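Local coordinates for protein putative oxidoreductase (Yersinia pestis, PDB 3KUX) that is a putative oxidoreductase, probably binding NAD or NADP in an N-terminal Rossmann domain that is followed by a C-terminal alpha/beta domain, at residues Y15-A18 against S19-H23; V218-P222 against G223-V227; M204-P207 against G208-S211; A338-Q341 against Q342-A345; A109-E112 against H113-A117. All coordinates share one frame; numbering follows the deposited sequence.

Contact 1. Residues Y15-A18 against S19-H23; sequences YGYA and SKTFH
K20 N meets G16 O at 3.0 Å, a nearly straight backbone hydrogen bond that opens helix 17-28 with G16 as its N-cap. The following bonds illustrate how a helix start can depart from the regular alpha pattern. A18 O accepts from F22 N at 2.8 Å and from H23 N at 3.1 Å, the two amides arriving from opposite faces of its carbonyl plane, and the second bond closes a wider pi-type turn.

T21 grips Y17 O twice. Its amide approaches from above the carbonyl plane, whereas its hydroxyl OG1 lies in that plane, 2.7 Å from Y17 O. A first torsion of -57° sets OG1 beside the T21 backbone N, where it can fold back on the preceding turn.

Two rings add contacts over their faces and carbons. T21 OG1 lies over the centre of the Y17 ring, and T21 CB makes a CH-pi contact with the same ring, 4.2 Å from its centroid. The Y15 ring crosses K20, with CE2 3.3 Å from K20 CB, and K20 N lies over one of its faces. Elsewhere, Y15 OH bonds D49, S19 OG bonds G14 O, and H23 is held by D97 and Y306.

As in other Rossmann folds, this glycine-containing turn leads from the first strand into a helix whose N-terminal amides probably face the cofactor phosphates; the doubly used carbonyls satisfy the later amides within the helix itself.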
loop_
_atom_site.group_PDB
_atom_site.type_symbol
_atom_site.label_atom_id
_atom_site.label_comp_id
_atom_site.label_asym_id
_atom_site.label_seq_id
_atom_site.Cartn_x
_atom_site.Cartn_y
_atom_site.Cartn_z
ATOM N N TYR A 15 -14.306 -10.431 7.016
ATOM C CA TYR A 15 -13.912 -9.539 8.101
ATOM C C TYR A 15 -12.537 -9.905 8.656
ATOM O O TYR A 15 -12.364 -10.085 9.866
ATOM C CB TYR A 15 -14.957 -9.530 9.221
ATOM C CG TYR A 15 -14.982 -8.230 9.995
ATOM C CD1 TYR A 15 -15.761 -7.162 9.570
ATOM C CD2 TYR A 15 -14.215 -8.065 11.141
ATOM C CE1 TYR A 15 -15.782 -5.970 10.268
ATOM C CE2 TYR A 15 -14.229 -6.875 11.847
ATOM C CZ TYR A 15 -15.014 -5.832 11.406
ATOM O OH TYR A 15 -15.034 -4.647 12.107
ATOM N N GLY A 16 -11.564 -10.013 7.757
ATOM C CA GLY A 16 -10.195 -10.296 8.149
ATOM C C GLY A 16 -9.561 -9.100 8.831
ATOM O O GLY A 16 -10.218 -8.088 9.077
ATOM N N TYR A 17 -8.274 -9.218 9.134
ATOM C CA TYR A 17 -7.535 -8.132 9.759
ATOM C C TYR A 17 -7.614 -6.845 8.930
ATOM O O TYR A 17 -7.642 -5.739 9.478
ATOM C CB TYR A 17 -6.076 -8.532 9.968
ATOM C CG TYR A 17 -5.217 -7.392 10.444
ATOM C CD1 TYR A 17 -5.076 -7.123 11.801
ATOM C CD2 TYR A 17 -4.560 -6.567 9.538
ATOM C CE1 TYR A 17 -4.296 -6.069 12.244
ATOM C CE2 TYR A 17 -3.777 -5.510 9.969
ATOM C CZ TYR A 17 -3.649 -5.266 11.323
ATOM O OH TYR A 17 -2.869 -4.220 11.754
ATOM N N ALA A 18 -7.650 -6.997 7.610
ATOM C CA ALA A 18 -7.685 -5.847 6.715
ATOM C C ALA A 18 -9.049 -5.152 6.704
ATOM O O ALA A 18 -9.119 -3.925 6.755
ATOM C CB ALA A 18 -7.272 -6.251 5.309
ATOM N N SER A 19 -10.126 -5.930 6.634
ATOM C CA SER A 19 -11.474 -5.361 6.611
ATOM C C SER A 19 -11.764 -4.628 7.912
ATOM O O SER A 19 -12.302 -3.515 7.925
ATOM C CB SER A 19 -12.513 -6.459 6.406
ATOM O OG SER A 19 -12.453 -6.972 5.091
ATOM N N LYS A 20 -11.394 -5.283 9.004
ATOM C CA LYS A 20 -11.563 -4.775 10.350
ATOM C C LYS A 20 -10.739 -3.509 10.571
ATOM O O LYS A 20 -11.231 -2.518 11.114
ATOM C CB LYS A 20 -11.141 -5.875 11.329
ATOM C CG LYS A 20 -10.630 -5.408 12.679
ATOM C CD LYS A 20 -11.570 -5.811 13.808
ATOM C CE LYS A 20 -10.846 -5.798 15.152
ATOM N NZ LYS A 20 -10.242 -4.460 15.452
ATOM N N THR A 21 -9.487 -3.543 10.130
ATOM C CA THR A 21 -8.535 -2.485 10.445
ATOM C C THR A 21 -8.579 -1.307 9.470
ATOM O O THR A 21 -8.542 -0.151 9.883
ATOM C CB THR A 21 -7.098 -3.041 10.522
ATOM O OG1 THR A 21 -7.046 -4.093 11.493
ATOM C CG2 THR A 21 -6.122 -1.954 10.921
ATOM N N PHE A 22 -8.663 -1.595 8.178
ATOM C CA PHE A 22 -8.586 -0.540 7.177
ATOM C C PHE A 22 -9.911 -0.277 6.481
ATOM O O PHE A 22 -10.511 0.786 6.638
ATOM C CB PHE A 22 -7.532 -0.877 6.124
ATOM C CG PHE A 22 -6.137 -0.974 6.668
ATOM C CD1 PHE A 22 -5.399 0.172 6.932
ATOM C CD2 PHE A 22 -5.556 -2.211 6.909
ATOM C CE1 PHE A 22 -4.107 0.086 7.432
ATOM C CE2 PHE A 22 -4.266 -2.302 7.412
ATOM C CZ PHE A 22 -3.541 -1.151 7.673
ATOM N N HIS A 23 -10.364 -1.253 5.709
ATOM C CA HIS A 23 -11.473 -1.036 4.786
ATOM C C HIS A 23 -12.779 -0.565 5.426
ATOM O O HIS A 23 -13.369 0.420 4.983
ATOM C CB HIS A 23 -11.654 -2.264 3.905
ATOM C CG HIS A 23 -10.388 -2.672 3.224
ATOM N ND1 HIS A 23 -9.797 -1.906 2.244
ATOM C CD2 HIS A 23 -9.572 -3.736 3.414
ATOM C CE1 HIS A 23 -8.684 -2.492 1.841
ATOM N NE2 HIS A 23 -8.524 -3.605 2.534
#

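Contact 2. Residues V218-P222 against G223-V227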
loop_
_atom_site.group_PDB
_atom_site.type_symbol
_atom_site.label_atom_id
_atom_site.label_comp_id
_atom_site.label_asym_id
_atom_site.label_seq_id
_atom_site.Cartn_x
_atom_site.Cartn_y
_atom_site.Cartn_z
ATOM N N VAL A 218 18.306 -3.265 -4.247
ATOM C CA VAL A 218 18.935 -2.104 -4.852
ATOM C C VAL A 218 18.358 -1.862 -6.242
ATOM O O VAL A 218 18.465 -2.717 -7.124
ATOM C CB VAL A 218 20.456 -2.296 -4.974
ATOM C CG1 VAL A 218 21.083 -1.124 -5.713
ATOM C CG2 VAL A 218 21.083 -2.472 -3.601
ATOM N N LEU A 219 17.736 -0.700 -6.428
ATOM C CA LEU A 219 17.223 -0.286 -7.734
ATOM C C LEU A 219 18.163 0.749 -8.323
ATOM O O LEU A 219 18.464 1.758 -7.684
ATOM C CB LEU A 219 15.818 0.300 -7.612
ATOM C CG LEU A 219 14.688 -0.662 -7.238
ATOM C CD1 LEU A 219 14.933 -1.280 -5.863
ATOM C CD2 LEU A 219 13.343 0.043 -7.275
ATOM N N SER A 220 18.622 0.498 -9.543
ATOM C CA SER A 220 19.661 1.323 -10.153
ATOM C C SER A 220 19.142 2.261 -11.256
ATOM O O SER A 220 18.431 1.837 -12.173
ATOM C CB SER A 220 20.785 0.430 -10.688
ATOM O OG SER A 220 21.992 1.160 -10.806
ATOM N N TYR A 221 19.508 3.536 -11.154
ATOM C CA TYR A 221 19.148 4.543 -12.153
ATOM C C TYR A 221 20.397 5.295 -12.629
ATOM O O TYR A 221 21.391 5.380 -11.910
ATOM C CB TYR A 221 18.191 5.578 -11.562
ATOM C CG TYR A 221 16.906 5.055 -10.966
ATOM C CD1 TYR A 221 15.691 5.255 -11.609
ATOM C CD2 TYR A 221 16.899 4.399 -9.743
ATOM C CE1 TYR A 221 14.509 4.796 -11.065
ATOM C CE2 TYR A 221 15.720 3.939 -9.186
ATOM C CZ TYR A 221 14.529 4.139 -9.853
ATOM O OH TYR A 221 13.353 3.682 -9.308
ATOM N N PRO A 222 20.340 5.867 -13.839
ATOM C CA PRO A 222 21.409 6.766 -14.241
ATOM C C PRO A 222 21.642 7.834 -13.172
ATOM O O PRO A 222 20.784 8.691 -12.948
ATOM C CB PRO A 222 20.852 7.418 -15.510
ATOM C CG PRO A 222 19.887 6.432 -16.052
ATOM C CD PRO A 222 19.284 5.753 -14.863
ATOM N N GLY A 223 22.790 7.776 -12.511
ATOM C CA GLY A 223 23.149 8.784 -11.525
ATOM C C GLY A 223 22.313 8.748 -10.262
ATOM O O GLY A 223 22.273 9.727 -9.518
ATOM N N GLN A 224 21.647 7.621 -10.013
ATOM C CA GLN A 224 20.838 7.453 -8.799
ATOM C C GLN A 224 20.872 6.027 -8.264
ATOM O O GLN A 224 21.018 5.078 -9.035
ATOM C CB GLN A 224 19.386 7.848 -9.063
ATOM C CG GLN A 224 19.210 9.303 -9.426
ATOM C CD GLN A 224 17.761 9.683 -9.590
ATOM O OE1 GLN A 224 17.248 10.533 -8.865
ATOM N NE2 GLN A 224 17.084 9.053 -10.545
ATOM N N ARG A 225 20.740 5.885 -6.947
ATOM C CA ARG A 225 20.539 4.573 -6.326
ATOM C C ARG A 225 19.380 4.608 -5.333
ATOM O O ARG A 225 19.219 5.571 -4.579
ATOM C CB ARG A 225 21.801 4.090 -5.612
ATOM C CG ARG A 225 23.017 3.930 -6.499
ATOM C CD ARG A 225 22.810 2.930 -7.618
ATOM N NE ARG A 225 23.376 3.462 -8.858
ATOM C CZ ARG A 225 24.600 3.200 -9.304
ATOM N NH1 ARG A 225 25.396 2.387 -8.630
ATOM N NH2 ARG A 225 25.025 3.746 -10.432
ATOM N N VAL A 226 18.579 3.547 -5.338
ATOM C CA VAL A 226 17.492 3.391 -4.380
ATOM C C VAL A 226 17.665 2.094 -3.592
ATOM O O VAL A 226 17.775 1.021 -4.179
ATOM C CB VAL A 226 16.129 3.359 -5.093
ATOM C CG1 VAL A 226 15.047 2.846 -4.157
ATOM C CG2 VAL A 226 15.776 4.741 -5.631
ATOM N N VAL A 227 17.697 2.186 -2.267
ATOM C CA VAL A 227 17.855 0.989 -1.451
ATOM C C VAL A 227 16.624 0.729 -0.595
ATOM O O VAL A 227 16.262 1.545 0.255
ATOM C CB VAL A 227 19.108 1.062 -0.554
ATOM C CG1 VAL A 227 19.154 -0.130 0.405
ATOM C CG2 VAL A 227 20.360 1.098 -1.407
#
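Strands 218-221 and 224-227 run antiparallel at 165°, joined by a type II turn from Y221 to Q224, with L219/V226 and Y221/Q224 as hydrogen-bonded pairs. L219 N reaches V226 O at 2.8 Å, and V226 N returns to L219 O at 3.0 Å. Nearer the turn, Q224 N bonds Y221 O, while G223, with phi 69°, takes the positive-phi corner after P222.

L219, Y221 and V226 form the carbon part of one face. Y221 CE2 touches V226 CG2 at 3.6 Å, L219 CB faces V226 CB at 4.0 Å, and Y221 CB packs on Q224 CB at 3.6 Å. F192 of helix 176-192 touches Y221, Q224 and V226, and Y221 OH bonds G193 O.

On the other face, V218 CG2 meets V227 CG2 at 4.3 Å, and S220 OG sits over one face of the R225 guanidinium, near its rim, without bonding NE. R225 bends back over its own backbone, its NE donating to Q224 O at 2.9 Å.

Carbon contacts thus join the strands on both faces, while Q224 O, between the strands, takes Y221 N and R225 NE from opposite sides of its carbonyl plane, tying the arginine to the end of the hairpin.

Contact 3. Residues M204-P207 against G208-S211; sequences MLRP and GSQS
R206 and S209 clasp the ends of a type II beta turn, S209 N donating to R206 O at 3.0 Å across the corner residues P207 and G208. G208, at phi 101°, adopts backbone angles that suit a residue with no side chain. The turn belongs to the connection between strands 197-203 and 214-221, and it shows how one arginine can close such a turn through its side chain.

Starting at CB, the R206 side chain runs alongside the serine hydroxyl: CB stands 3.2 Å from S209 OG, and CG and CD both remain within van der Waals range of it. With CG anti to the backbone N (chi1 177°) and a bend at chi3 (50°), the chain curls around that oxygen. NE then donates to S209 OG at 2.7 Å, with the oxygen close to the guanidinium plane. NH2 adds a weak bond to the same OG at 3.1 Å, and S209 CB lies in plane at the guanidinium edge. At the tip, NH1 turns to R159 O.

The selenomethionine M204 also approaches the returning chain, but its placement in the model is doubtful. D213 adds a further grip on the turn: its OD1 takes the amide N of L205, and its OD2 is hydrogen-bonded to both R206 N and S209 OG.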
loop_
_atom_site.group_PDB
_atom_site.type_symbol
_atom_site.label_atom_id
_atom_site.label_comp_id
_atom_site.label_asym_id
_atom_site.label_seq_id
_atom_site.Cartn_x
_atom_site.Cartn_y
_atom_site.Cartn_z
HETATM N N MSE A 204 16.983 -15.363 5.433
HETATM C CA MSE A 204 16.352 -15.844 6.650
HETATM C C MSE A 204 17.378 -15.802 7.769
HETATM O O MSE A 204 18.185 -16.719 7.927
HETATM C CB MSE A 204 15.815 -17.256 6.466
HETATM C CG MSE A 204 14.496 -17.289 5.729
HETATM SE SE MSE A 204 13.709 -19.065 5.721
HETATM C CE MSE A 204 14.264 -19.644 7.502
ATOM N N LEU A 205 17.344 -14.716 8.533
ATOM C CA LEU A 205 18.356 -14.450 9.545
ATOM C C LEU A 205 17.899 -14.857 10.935
ATOM O O LEU A 205 18.724 -15.060 11.828
ATOM C CB LEU A 205 18.734 -12.971 9.535
ATOM C CG LEU A 205 19.827 -12.555 8.551
ATOM C CD1 LEU A 205 19.898 -13.509 7.375
ATOM C CD2 LEU A 205 19.613 -11.111 8.100
ATOM N N ARG A 206 16.586 -14.977 11.115
ATOM C CA ARG A 206 16.032 -15.391 12.399
ATOM C C ARG A 206 15.923 -16.907 12.515
ATOM O O ARG A 206 15.233 -17.541 11.718
ATOM C CB ARG A 206 14.659 -14.766 12.614
ATOM C CG ARG A 206 13.993 -15.206 13.901
ATOM C CD ARG A 206 12.620 -14.602 14.029
ATOM N NE ARG A 206 11.852 -14.818 12.809
ATOM C CZ ARG A 206 10.699 -14.222 12.533
ATOM N NH1 ARG A 206 10.169 -13.367 13.394
ATOM N NH2 ARG A 206 10.079 -14.480 11.392
ATOM N N PRO A 207 16.608 -17.496 13.510
ATOM C CA PRO A 207 16.454 -18.928 13.778
ATOM C C PRO A 207 14.990 -19.241 14.049
ATOM O O PRO A 207 14.378 -18.609 14.913
ATOM C CB PRO A 207 17.279 -19.142 15.050
ATOM C CG PRO A 207 18.280 -18.034 15.045
ATOM C CD PRO A 207 17.569 -16.859 14.430
ATOM N N GLY A 208 14.428 -20.188 13.308
ATOM C CA GLY A 208 13.026 -20.545 13.483
ATOM C C GLY A 208 12.102 -19.942 12.441
ATOM O O GLY A 208 10.941 -20.338 12.333
ATOM N N SER A 209 12.607 -18.975 11.675
ATOM C CA SER A 209 11.833 -18.401 10.576
ATOM C C SER A 209 11.452 -19.492 9.579
ATOM O O SER A 209 12.228 -20.420 9.335
ATOM C CB SER A 209 12.620 -17.298 9.865
ATOM O OG SER A 209 12.581 -16.081 10.590
ATOM N N GLN A 210 10.256 -19.381 9.011
ATOM C CA GLN A 210 9.796 -20.347 8.016
ATOM C C GLN A 210 9.777 -19.731 6.619
ATOM O O GLN A 210 9.843 -20.440 5.614
ATOM C CB GLN A 210 8.412 -20.890 8.385
ATOM C CG GLN A 210 8.411 -21.861 9.569
ATOM C CD GLN A 210 9.233 -23.115 9.302
ATOM O OE1 GLN A 210 9.320 -23.586 8.165
ATOM N NE2 GLN A 210 9.838 -23.662 10.353
ATOM N N SER A 211 9.697 -18.404 6.573
ATOM C CA SER A 211 9.670 -17.673 5.314
ATOM C C SER A 211 10.776 -16.633 5.312
ATOM O O SER A 211 11.469 -16.452 6.312
ATOM C CB SER A 211 8.331 -16.970 5.153
ATOM O OG SER A 211 7.348 -17.578 5.972
#

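Contact 4. Residues A338-Q341 against Q342-A345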
loop_
_atom_site.group_PDB
_atom_site.type_symbol
_atom_site.label_atom_id
_atom_site.label_comp_id
_atom_site.label_asym_id
_atom_site.label_seq_id
_atom_site.Cartn_x
_atom_site.Cartn_y
_atom_site.Cartn_z
ATOM N N ALA A 338 13.545 -13.644 -8.944
ATOM C CA ALA A 338 14.464 -14.125 -9.970
ATOM C C ALA A 338 15.868 -13.627 -9.672
ATOM O O ALA A 338 16.820 -14.408 -9.642
ATOM C CB ALA A 338 14.023 -13.659 -11.343
ATOM N N SER A 339 15.983 -12.320 -9.447
ATOM C CA SER A 339 17.272 -11.695 -9.158
ATOM C C SER A 339 17.955 -12.383 -7.993
ATOM O O SER A 339 19.165 -12.596 -8.009
ATOM C CB SER A 339 17.100 -10.208 -8.847
ATOM O OG SER A 339 18.172 -9.726 -8.050
ATOM N N ASP A 340 17.174 -12.731 -6.980
ATOM C CA ASP A 340 17.724 -13.397 -5.813
ATOM C C ASP A 340 18.199 -14.796 -6.173
ATOM O O ASP A 340 19.242 -15.243 -5.706
ATOM C CB ASP A 340 16.696 -13.470 -4.689
ATOM C CG ASP A 340 17.220 -14.216 -3.488
ATOM O OD1 ASP A 340 18.113 -13.681 -2.800
ATOM O OD2 ASP A 340 16.754 -15.348 -3.244
ATOM N N GLN A 341 17.426 -15.487 -7.006
ATOM C CA GLN A 341 17.783 -16.832 -7.424
ATOM C C GLN A 341 19.108 -16.835 -8.173
ATOM O O GLN A 341 19.919 -17.752 -8.016
ATOM C CB GLN A 341 16.684 -17.424 -8.299
ATOM C CG GLN A 341 15.387 -17.663 -7.570
ATOM C CD GLN A 341 14.240 -17.956 -8.513
ATOM O OE1 GLN A 341 13.168 -18.392 -8.092
ATOM N NE2 GLN A 341 14.459 -17.716 -9.801
ATOM N N GLN A 342 19.329 -15.806 -8.984
ATOM C CA GLN A 342 20.535 -15.720 -9.799
ATOM C C GLN A 342 21.628 -14.901 -9.122
ATOM O O GLN A 342 22.761 -14.857 -9.597
ATOM C CB GLN A 342 20.217 -15.111 -11.166
ATOM C CG GLN A 342 19.076 -15.787 -11.917
ATOM C CD GLN A 342 18.702 -15.049 -13.200
ATOM O OE1 GLN A 342 19.538 -14.397 -13.832
ATOM N NE2 GLN A 342 17.439 -15.152 -13.588
ATOM N N LYS A 343 21.293 -14.256 -8.012
ATOM C CA LYS A 343 22.217 -13.318 -7.385
ATOM C C LYS A 343 22.745 -12.362 -8.450
ATOM O O LYS A 343 23.952 -12.144 -8.564
ATOM C CB LYS A 343 23.392 -14.044 -6.715
ATOM C CG LYS A 343 23.029 -15.264 -5.873
ATOM C CD LYS A 343 21.931 -14.976 -4.849
ATOM C CE LYS A 343 22.330 -13.905 -3.844
ATOM N NZ LYS A 343 21.211 -13.621 -2.893
ATOM N N LYS A 344 21.840 -11.812 -9.249
ATOM C CA LYS A 344 22.204 -10.819 -10.251
ATOM C C LYS A 344 21.301 -9.615 -10.133
ATOM O O LYS A 344 20.152 -9.731 -9.701
ATOM C CB LYS A 344 22.065 -11.378 -11.672
ATOM C CG LYS A 344 23.350 -11.896 -12.278
ATOM C CD LYS A 344 23.390 -11.655 -13.782
ATOM C CE LYS A 344 23.467 -10.163 -14.091
ATOM N NZ LYS A 344 24.090 -9.870 -15.415
ATOM N N ALA A 345 21.824 -8.458 -10.522
ATOM C CA ALA A 345 20.977 -7.315 -10.800
ATOM C C ALA A 345 20.376 -7.560 -12.174
ATOM O O ALA A 345 21.086 -7.572 -13.176
ATOM C CB ALA A 345 21.786 -6.030 -10.784
#
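K343 NZ meets D340 OD1 from above the carboxylate plane, 45° out of it, at 3.1 Å, and the pair forms a salt bridge. The second flat group, the Q342 amide, stands beside A338: Q342 CG is 3.5 Å from A338 O, and NE2 lies 4.1 Å from that oxygen, too far to bond it. D340 and K343 lie side by side and point the same way, although the path of the lysine chain between its backbone and NZ is doubtful in the model. The acid is shared, for L202 N also bonds OD1, and K343 NZ has a further, long and weak ion pair with D201.

The backbone offers a worked example of helix termination. Q342 N still makes a regular bond to A338 O at 2.9 Å, but K343 takes positive phi as the C-prime residue of a Schellman motif. K344 N folds back to S339 O at 3.1 Å, lying in the carbonyl plane, and K343 N makes a weak bond to D340 O, whose position is less certain. S339 OG reinforces the reversal by donating to K344 O at 2.6 Å, and it is bonded by V200 N from the neighbouring strand.

The site therefore ends helix 323-342 against strand 197-203, which receives S339, D340 and A345, and leads directly into the short strand 346-347, antiparallel to 197-203 at the margin of the sheet.

Contact 5. Residues A109-E112 against H113-A117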
loop_
_atom_site.group_PDB
_atom_site.type_symbol
_atom_site.label_atom_id
_atom_site.label_comp_id
_atom_site.label_asym_id
_atom_site.label_seq_id
_atom_site.Cartn_x
_atom_site.Cartn_y
_atom_site.Cartn_z
ATOM N N ALA A 109 -5.585 -10.000 -16.796
ATOM C CA ALA A 109 -6.921 -10.424 -17.187
ATOM C C ALA A 109 -7.964 -9.494 -16.577
ATOM O O ALA A 109 -8.861 -9.011 -17.270
ATOM C CB ALA A 109 -7.165 -11.863 -16.760
ATOM N N LEU A 110 -7.835 -9.243 -15.276
ATOM C CA LEU A 110 -8.726 -8.317 -14.581
ATOM C C LEU A 110 -8.619 -6.906 -15.153
ATOM O O LEU A 110 -9.625 -6.228 -15.343
ATOM C CB LEU A 110 -8.408 -8.297 -13.088
ATOM C CG LEU A 110 -8.590 -9.610 -12.332
ATOM C CD1 LEU A 110 -8.137 -9.449 -10.888
ATOM C CD2 LEU A 110 -10.038 -10.075 -12.404
ATOM N N LYS A 111 -7.390 -6.476 -15.419
ATOM C CA LYS A 111 -7.124 -5.174 -16.019
ATOM C C LYS A 111 -7.883 -5.006 -17.336
ATOM O O LYS A 111 -8.374 -3.917 -17.643
ATOM C CB LYS A 111 -5.617 -5.001 -16.238
ATOM C CG LYS A 111 -5.221 -3.932 -17.250
ATOM C CD LYS A 111 -5.550 -2.534 -16.748
ATOM C CE LYS A 111 -5.167 -1.462 -17.767
ATOM N NZ LYS A 111 -6.077 -1.439 -18.948
ATOM N N GLU A 112 -7.978 -6.089 -18.105
ATOM C CA GLU A 112 -8.668 -6.068 -19.390
ATOM C C GLU A 112 -10.177 -6.221 -19.222
ATOM O O GLU A 112 -10.959 -5.420 -19.736
ATOM C CB GLU A 112 -8.150 -7.187 -20.291
ATOM C CG GLU A 112 -6.688 -7.070 -20.675
ATOM C CD GLU A 112 -6.213 -8.264 -21.483
ATOM O OE1 GLU A 112 -7.071 -9.005 -22.009
ATOM O OE2 GLU A 112 -4.984 -8.465 -21.590
ATOM N N HIS A 113 -10.578 -7.267 -18.512
ATOM C CA HIS A 113 -11.988 -7.531 -18.269
ATOM C C HIS A 113 -12.663 -6.295 -17.673
ATOM O O HIS A 113 -13.782 -5.943 -18.049
ATOM C CB HIS A 113 -12.131 -8.751 -17.353
ATOM C CG HIS A 113 -13.536 -9.034 -16.923
ATOM N ND1 HIS A 113 -13.837 -9.917 -15.907
ATOM C CD2 HIS A 113 -14.722 -8.542 -17.356
ATOM C CE1 HIS A 113 -15.146 -9.967 -15.742
ATOM N NE2 HIS A 113 -15.706 -9.140 -16.606
ATOM N N ALA A 114 -11.963 -5.628 -16.760
ATOM C CA ALA A 114 -12.488 -4.434 -16.104
ATOM C C ALA A 114 -12.484 -3.231 -17.038
ATOM O O ALA A 114 -13.262 -2.294 -16.865
ATOM C CB ALA A 114 -11.692 -4.127 -14.851
ATOM N N ASP A 115 -11.603 -3.256 -18.028
ATOM C CA ASP A 115 -11.482 -2.137 -18.943
ATOM C C ASP A 115 -12.512 -2.232 -20.067
ATOM O O ASP A 115 -13.016 -1.216 -20.552
ATOM C CB ASP A 115 -10.067 -2.069 -19.512
ATOM C CG ASP A 115 -9.590 -0.646 -19.711
ATOM O OD1 ASP A 115 -10.310 0.142 -20.365
ATOM O OD2 ASP A 115 -8.493 -0.318 -19.209
ATOM N N ASP A 116 -12.827 -3.458 -20.475
ATOM C CA ASP A 116 -13.830 -3.682 -21.508
ATOM C C ASP A 116 -15.229 -3.424 -20.956
ATOM O O ASP A 116 -16.116 -2.962 -21.675
ATOM C CB ASP A 116 -13.740 -5.112 -22.052
ATOM C CG ASP A 116 -12.363 -5.445 -22.605
ATOM O OD1 ASP A 116 -11.532 -4.520 -22.733
ATOM O OD2 ASP A 116 -12.111 -6.631 -22.911
ATOM N N ALA A 117 -15.416 -3.720 -19.672
ATOM C CA ALA A 117 -16.718 -3.573 -19.026
ATOM C C ALA A 117 -16.949 -2.169 -18.473
ATOM O O ALA A 117 -17.948 -1.924 -17.796
ATOM C CB ALA A 117 -16.884 -4.613 -17.924
#
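H113 N donates to A109 O at 2.7 Å and A114 N to L110 O at 2.8 Å, the regular i to i+4 bonds of an alpha helix approaching its end. The amides that follow are less evenly served. D115 N is divided between K111 O at 3.3 Å and E112 O at 2.8 Å, both bonds weak, whereas D116 N finds E112 O squarely at 2.8 Å. E112 O thus carries one good bond and one weak one. A117, the first residue to leave helical angles, still has its amide bonded to H113 O at 3.2 Å.

Among the side chains, K111 and D115 make an i to i+4 salt bridge. They lie side by side, pointing the same way, and K111 NZ meets D115 OD2 at 2.7 Å on the anti side of the carboxylate, 27° out of its plane. Bends at chi2 (68°) and chi4 (72°) fold the lysine along the helix to reach it. E112 and D116, also a turn apart, carry like charges and keep E112 OE1 and D116 OD2 5.6 Å apart. The lysine probably eases the concentration of negative charge here. H113 turns the other way, its ND1 bonded to OE1 of Q85.

Helix 104-116 links strands 93-96 and 121-123 of the Rossmann sheet. L110 and A114 pack on L121 of the latter strand and on helix 80-89, while K111 rests on the start of helix 323-342.

In the fold
Contacts 1 and 5 belong to the Rossmann domain, their centres 26 Å apart, one on the helix after the first strand and one on the helix before the last. Contact 1 lies where such a fold is expected to receive its cofactor. The other three are in the C-terminal domain. Contacts 2 and 4 come within about 6 Å at their nearest atoms, and both border strand 197-203, the neighbour of hairpin strand 214-221 and of the end of helix 323-342. Contact 3, in the connection after strand 197-203, lies about 8 Å from contact 4 by nearest atoms. Helix 323-342 bridges the domains: its start meets contact 5, while its end forms contact 4, the centres of contacts 4 and 5 being 32 Å apart.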